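Local coordinates for protein carboxypeptidase 1 (Deinococcus radiodurans str. R1, PDB 5GIV) that probably removes amino acids one after another from the C termini of peptides, as a zinc-dependent M32 carboxypeptidase of broad specificity, at residues Leu156-Tyr159 and Ile160-Asp164; Arg216-Asp220 and Tyr221-Phe225. All coordinates share one frame; numbering follows the deposited sequence.

Interaction 1. Residues Leu156-Tyr159 and Ile160-Asp164; sequences LDYY and INESD
Leu156 meets Ile160 one helical turn on, its CG lying 3.9 Å from Ile160 CD1, and the two side chains cross obliquely. Ile160 CG1 sits beside its own backbone N (chi1 -66°), which swings the chain's end back over the preceding turn; Ile160 N donates to Leu156 O at 2.8 Å. Both residues pack on Phe365 of helix 357-372. At Asp157 the carbonyl accepts from Asn161 N, while the carboxylate turns to another partner, its OD1 receiving Ala169 N. Such i to i+4 bonding marks 155-163 as a short alpha-helix, whose last turn leads toward the metal site: the side chain of Ser163 is about 9 Å from that of the zinc ligand Glu296. Tyr158 runs alongside Glu162, ring and carboxylate turned 35° apart, with CE1 3.6 Å from Glu162 OE1. Two waters fill out this pairing. One donates to Tyr158 O and, at 2.6 Å, to Glu162 OE1, and accepts from Asn161 ND2 at 2.7 Å, Asn161 OD1 being hydrogen-bonded to Gly166 N; the other lies 2.7 Å from Tyr158 OH and gives a weak bond to Glu162 OE2. A phenylalanine in place of Tyr158 would probably leave this second water without its phenolic partner, and the Glu162 carboxylate somewhat freer to turn. Tyr159 takes Tyr158 CD2 over the centre of its ring, 3.7 Å above the plane, and anchors its own hydroxyl on Ser142 O of helix 128-147. Its carbonyl accepts from the backbone N of Ser163, and Ser163 OG donates to Asp164 OD1 where the chain leaves the helix.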
loop_
_atom_site.group_PDB
_atom_site.type_symbol
_atom_site.label_atom_id
_atom_site.label_comp_id
_atom_site.label_asym_id
_atom_site.label_seq_id
_atom_site.Cartn_x
_atom_site.Cartn_y
_atom_site.Cartn_z
ATOM N N LEU A 156 -28.110 -23.942 3.610
ATOM C CA LEU A 156 -27.281 -23.555 4.743
ATOM C C LEU A 156 -26.073 -24.475 4.865
ATOM O O LEU A 156 -24.983 -24.034 5.251
ATOM C CB LEU A 156 -28.111 -23.555 6.026
ATOM C CG LEU A 156 -27.408 -23.117 7.314
ATOM C CD1 LEU A 156 -26.744 -21.773 7.117
ATOM C CD2 LEU A 156 -28.390 -23.051 8.484
ATOM N N ASP A 157 -26.247 -25.763 4.544
ATOM C CA ASP A 157 -25.119 -26.688 4.565
ATOM C C ASP A 157 -24.070 -26.315 3.522
ATOM O O ASP A 157 -22.880 -26.578 3.718
ATOM C CB ASP A 157 -25.600 -28.118 4.337
ATOM C CG ASP A 157 -26.224 -28.718 5.571
ATOM O OD1 ASP A 157 -25.862 -28.292 6.685
ATOM O OD2 ASP A 157 -27.091 -29.606 5.429
ATOM N N TYR A 158 -24.484 -25.725 2.402
ATOM C CA TYR A 158 -23.492 -25.245 1.448
ATOM C C TYR A 158 -22.609 -24.178 2.082
ATOM O O TYR A 158 -21.379 -24.218 1.941
ATOM C CB TYR A 158 -24.164 -24.696 0.192
ATOM C CG TYR A 158 -23.214 -23.889 -0.675
ATOM C CD1 TYR A 158 -22.249 -24.520 -1.443
ATOM C CD2 TYR A 158 -23.275 -22.500 -0.715
ATOM C CE1 TYR A 158 -21.376 -23.803 -2.234
ATOM C CE2 TYR A 158 -22.405 -21.771 -1.511
ATOM C CZ TYR A 158 -21.455 -22.432 -2.264
ATOM O OH TYR A 158 -20.580 -21.725 -3.060
ATOM N N TYR A 159 -23.217 -23.226 2.805
ATOM C CA TYR A 159 -22.438 -22.148 3.410
ATOM C C TYR A 159 -21.642 -22.634 4.621
ATOM O O TYR A 159 -20.492 -22.224 4.815
ATOM C CB TYR A 159 -23.356 -20.974 3.777
ATOM C CG TYR A 159 -23.812 -20.243 2.546
ATOM C CD1 TYR A 159 -22.918 -19.489 1.796
ATOM C CD2 TYR A 159 -25.125 -20.338 2.103
ATOM C CE1 TYR A 159 -23.315 -18.849 0.656
ATOM C CE2 TYR A 159 -25.533 -19.694 0.958
ATOM C CZ TYR A 159 -24.623 -18.953 0.237
ATOM O OH TYR A 159 -25.020 -18.305 -0.911
ATOM N N ILE A 160 -22.224 -23.499 5.448
ATOM C CA ILE A 160 -21.451 -24.041 6.561
ATOM C C ILE A 160 -20.203 -24.748 6.043
ATOM O O ILE A 160 -19.101 -24.557 6.573
ATOM C CB ILE A 160 -22.325 -24.969 7.421
ATOM C CG1 ILE A 160 -23.421 -24.157 8.108
ATOM C CG2 ILE A 160 -21.474 -25.712 8.461
ATOM C CD1 ILE A 160 -24.366 -24.989 8.940
ATOM N N ASN A 161 -20.346 -25.537 4.971
ATOM C CA ASN A 161 -19.207 -26.264 4.416
ATOM C C ASN A 161 -18.221 -25.327 3.727
ATOM O O ASN A 161 -17.005 -25.556 3.773
ATOM C CB ASN A 161 -19.688 -27.340 3.440
ATOM C CG ASN A 161 -18.538 -28.035 2.724
ATOM O OD1 ASN A 161 -17.889 -28.922 3.276
ATOM N ND2 ASN A 161 -18.280 -27.625 1.488
ATOM N N GLU A 162 -18.720 -24.271 3.084
ATOM C CA GLU A 162 -17.829 -23.285 2.483
ATOM C C GLU A 162 -16.919 -22.665 3.536
ATOM O O GLU A 162 -15.744 -22.389 3.273
ATOM C CB GLU A 162 -18.650 -22.209 1.771
ATOM C CG GLU A 162 -17.875 -21.429 0.728
ATOM C CD GLU A 162 -17.512 -22.286 -0.480
ATOM O OE1 GLU A 162 -18.159 -23.349 -0.679
ATOM O OE2 GLU A 162 -16.580 -21.898 -1.233
ATOM N N SER A 163 -17.446 -22.448 4.737
ATOM C CA SER A 163 -16.649 -21.896 5.819
ATOM C C SER A 163 -15.701 -22.947 6.399
ATOM O O SER A 163 -14.523 -22.665 6.635
ATOM C CB SER A 163 -17.575 -21.322 6.898
ATOM O OG SER A 163 -16.877 -21.041 8.096
ATOM N N ASP A 164 -16.198 -24.154 6.661
ATOM C CA ASP A 164 -15.383 -25.216 7.260
ATOM C C ASP A 164 -15.666 -26.525 6.534
ATOM O O ASP A 164 -16.673 -27.185 6.810
ATOM C CB ASP A 164 -15.638 -25.350 8.756
ATOM C CG ASP A 164 -15.222 -24.116 9.520
ATOM O OD1 ASP A 164 -16.049 -23.191 9.671
ATOM O OD2 ASP A 164 -14.053 -24.071 9.945
HETATM O O HOH W 1 -19.286 -25.543 0.113
HETATM O O HOH W 2 -18.021 -22.531 -3.611
#

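Interaction 2. Residues Arg216-Asp220 and Tyr221-Phe225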
loop_
_atom_site.group_PDB
_atom_site.type_symbol
_atom_site.label_atom_id
_atom_site.label_comp_id
_atom_site.label_asym_id
_atom_site.label_seq_id
_atom_site.Cartn_x
_atom_site.Cartn_y
_atom_site.Cartn_z
ATOM N N ARG A 216 5.895 -5.455 20.932
ATOM C CA ARG A 216 6.867 -6.244 21.677
ATOM C C ARG A 216 6.297 -7.608 22.054
ATOM O O ARG A 216 7.006 -8.619 22.006
ATOM C CB ARG A 216 7.318 -5.479 22.919
ATOM C CG ARG A 216 8.070 -4.184 22.608
ATOM C CD ARG A 216 8.796 -3.656 23.837
ATOM N NE ARG A 216 7.889 -3.241 24.904
ATOM C CZ ARG A 216 7.429 -2.001 25.047
ATOM N NH1 ARG A 216 7.779 -1.057 24.184
ATOM N NH2 ARG A 216 6.616 -1.700 26.049
ATOM N N VAL A 217 5.013 -7.663 22.411
ATOM C CA VAL A 217 4.403 -8.930 22.798
ATOM C C VAL A 217 4.319 -9.876 21.604
ATOM O O VAL A 217 4.760 -11.027 21.678
ATOM C CB VAL A 217 3.021 -8.691 23.431
ATOM C CG1 VAL A 217 2.307 -10.024 23.655
ATOM C CG2 VAL A 217 3.163 -7.909 24.743
ATOM N N ILE A 218 3.754 -9.418 20.485
ATOM C CA ILE A 218 3.594 -10.354 19.379
ATOM C C ILE A 218 4.945 -10.689 18.769
ATOM O O ILE A 218 5.135 -11.776 18.209
ATOM C CB ILE A 218 2.611 -9.821 18.316
ATOM C CG1 ILE A 218 3.218 -8.638 17.562
ATOM C CG2 ILE A 218 1.259 -9.502 18.950
ATOM C CD1 ILE A 218 2.329 -8.099 16.464
ATOM N N ARG A 219 5.904 -9.771 18.860
ATOM C CA ARG A 219 7.266 -10.110 18.480
ATOM C C ARG A 219 7.764 -11.305 19.285
ATOM O O ARG A 219 8.308 -12.258 18.722
ATOM C CB ARG A 219 8.176 -8.897 18.665
ATOM C CG ARG A 219 9.604 -9.121 18.242
ATOM C CD ARG A 219 10.536 -9.102 19.434
ATOM N NE ARG A 219 10.857 -7.744 19.883
ATOM C CZ ARG A 219 10.624 -7.291 21.109
ATOM N NH1 ARG A 219 10.070 -8.084 22.009
ATOM N NH2 ARG A 219 10.961 -6.052 21.437
ATOM N N ASP A 220 7.557 -11.281 20.612
ATOM C CA ASP A 220 7.919 -12.433 21.439
ATOM C C ASP A 220 7.079 -13.651 21.082
ATOM O O ASP A 220 7.561 -14.782 21.162
ATOM C CB ASP A 220 7.758 -12.127 22.930
ATOM C CG ASP A 220 8.665 -11.016 23.413
ATOM O OD1 ASP A 220 9.589 -10.628 22.670
ATOM O OD2 ASP A 220 8.473 -10.569 24.567
ATOM N N TYR A 221 5.804 -13.450 20.742
ATOM C CA TYR A 221 4.981 -14.574 20.300
ATOM C C TYR A 221 5.655 -15.315 19.144
ATOM O O TYR A 221 5.623 -16.550 19.077
ATOM C CB TYR A 221 3.592 -14.083 19.874
ATOM C CG TYR A 221 2.550 -13.926 20.979
ATOM C CD1 TYR A 221 2.867 -14.122 22.315
ATOM C CD2 TYR A 221 1.236 -13.587 20.663
ATOM C CE1 TYR A 221 1.898 -13.977 23.310
ATOM C CE2 TYR A 221 0.273 -13.447 21.632
ATOM C CZ TYR A 221 0.600 -13.644 22.956
ATOM O OH TYR A 221 -0.380 -13.504 23.918
ATOM N N GLY A 222 6.288 -14.573 18.233
ATOM C CA GLY A 222 6.911 -15.167 17.068
ATOM C C GLY A 222 6.517 -14.505 15.766
ATOM O O GLY A 222 6.857 -15.007 14.685
ATOM N N TYR A 223 5.772 -13.401 15.840
ATOM C CA TYR A 223 5.412 -12.672 14.629
ATOM C C TYR A 223 6.670 -12.087 14.005
ATOM O O TYR A 223 7.497 -11.493 14.702
ATOM C CB TYR A 223 4.405 -11.567 14.934
ATOM C CG TYR A 223 3.901 -10.840 13.707
ATOM C CD1 TYR A 223 3.035 -11.460 12.824
ATOM C CD2 TYR A 223 4.275 -9.521 13.443
ATOM C CE1 TYR A 223 2.570 -10.799 11.704
ATOM C CE2 TYR A 223 3.811 -8.854 12.329
ATOM C CZ TYR A 223 2.959 -9.497 11.463
ATOM O OH TYR A 223 2.492 -8.847 10.353
ATOM N N ASP A 224 6.828 -12.282 12.699
ATOM C CA ASP A 224 8.054 -11.934 11.987
ATOM C C ASP A 224 7.835 -10.619 11.250
ATOM O O ASP A 224 7.207 -10.586 10.187
ATOM C CB ASP A 224 8.428 -13.052 11.023
ATOM C CG ASP A 224 9.786 -12.847 10.381
ATOM O OD1 ASP A 224 10.408 -11.779 10.590
ATOM O OD2 ASP A 224 10.226 -13.762 9.652
ATOM N N PHE A 225 8.391 -9.537 11.784
ATOM C CA PHE A 225 8.213 -8.253 11.118
ATOM C C PHE A 225 9.025 -8.137 9.837
ATOM O O PHE A 225 8.791 -7.209 9.053
ATOM C CB PHE A 225 8.580 -7.113 12.066
ATOM C CG PHE A 225 7.511 -6.806 13.078
ATOM C CD1 PHE A 225 6.458 -5.955 12.761
ATOM C CD2 PHE A 225 7.557 -7.363 14.346
ATOM C CE1 PHE A 225 5.471 -5.668 13.692
ATOM C CE2 PHE A 225 6.576 -7.080 15.283
ATOM C CZ PHE A 225 5.529 -6.235 14.953
#
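Val217 lays its CG1 over one face of the Tyr221 ring, 4.2 Å from the ring centroid and 19° off the normal, a CH-pi contact displaced toward the rim. The two side chains run the same way, one turn apart, and Phe312 of helix 310-323 packs against both. Their backbones are joined by the helical bond from Tyr221 N to Val217 O. The next carbonyl, Ile218 O, is gripped twice: Gly222 N at 3.0 Å and Tyr223 N at 2.9 Å approach from opposite faces of its plane. With the weak bond from Gly222 N to Arg219 O and the positive phi of Gly222 (130°), this forms a Schellman motif, a common way to end an alpha-helix, here helix 207-221. Glycine suits these backbone angles, where a CB would crowd the carbonyl oxygen of Tyr221. The motif's usual apolar pairing across the turn is also present, since Ile218 CD1 reaches to 3.9 Å from Tyr223 CD2. Ile218 CG1 stands between the backbone N and the carbonyl carbon (chi1 70°), a crowded position that sends CD1 toward the emerging chain, where it also lies 4.0 Å from Phe225 CZ. Tyr223 CD2 in turn stands 3.7 Å above the centre of the Phe225 ring; the edge of the Tyr223 ring thus faces the Phe225 ring, while Ile218 CD1 touches it at CZ. Arg219 CB meets Phe225 at its edge. Farther out, the Arg219 chain bends back to form a salt bridge from NH1 to Asp220 OD1 at 2.7 Å, met from above the carboxylate plane; Asp220 OD2 is hydrogen-bonded to Tyr316 OH. Tyr223 leans on Ala271 of helix 257-275, and its hydroxyl is hydrogen-bonded to Val246 O.

In the fold
From the N terminus, interaction 1 comes first, within the short helix 155-163 that follows helix 128-147; interaction 2 comes later, where helix 207-221 gives way to the loop leading to strand 230-232. Each is local and closes no long loop, and the two stand in series, neither nested nor crossed. The centres of interactions 1 and 2 are about 33 Å apart, on opposite sides of the chain's centre, and they do not touch. Both nevertheless lie in the neighbourhood of the zinc site: 156-164 touches the start of helix 292-306, which carries Glu296, whereas 216-225 packs on helix 257-275, which carries His266 and His270 of the HExxH motif. Two separate helix ends thus abut the two metal-binding helices.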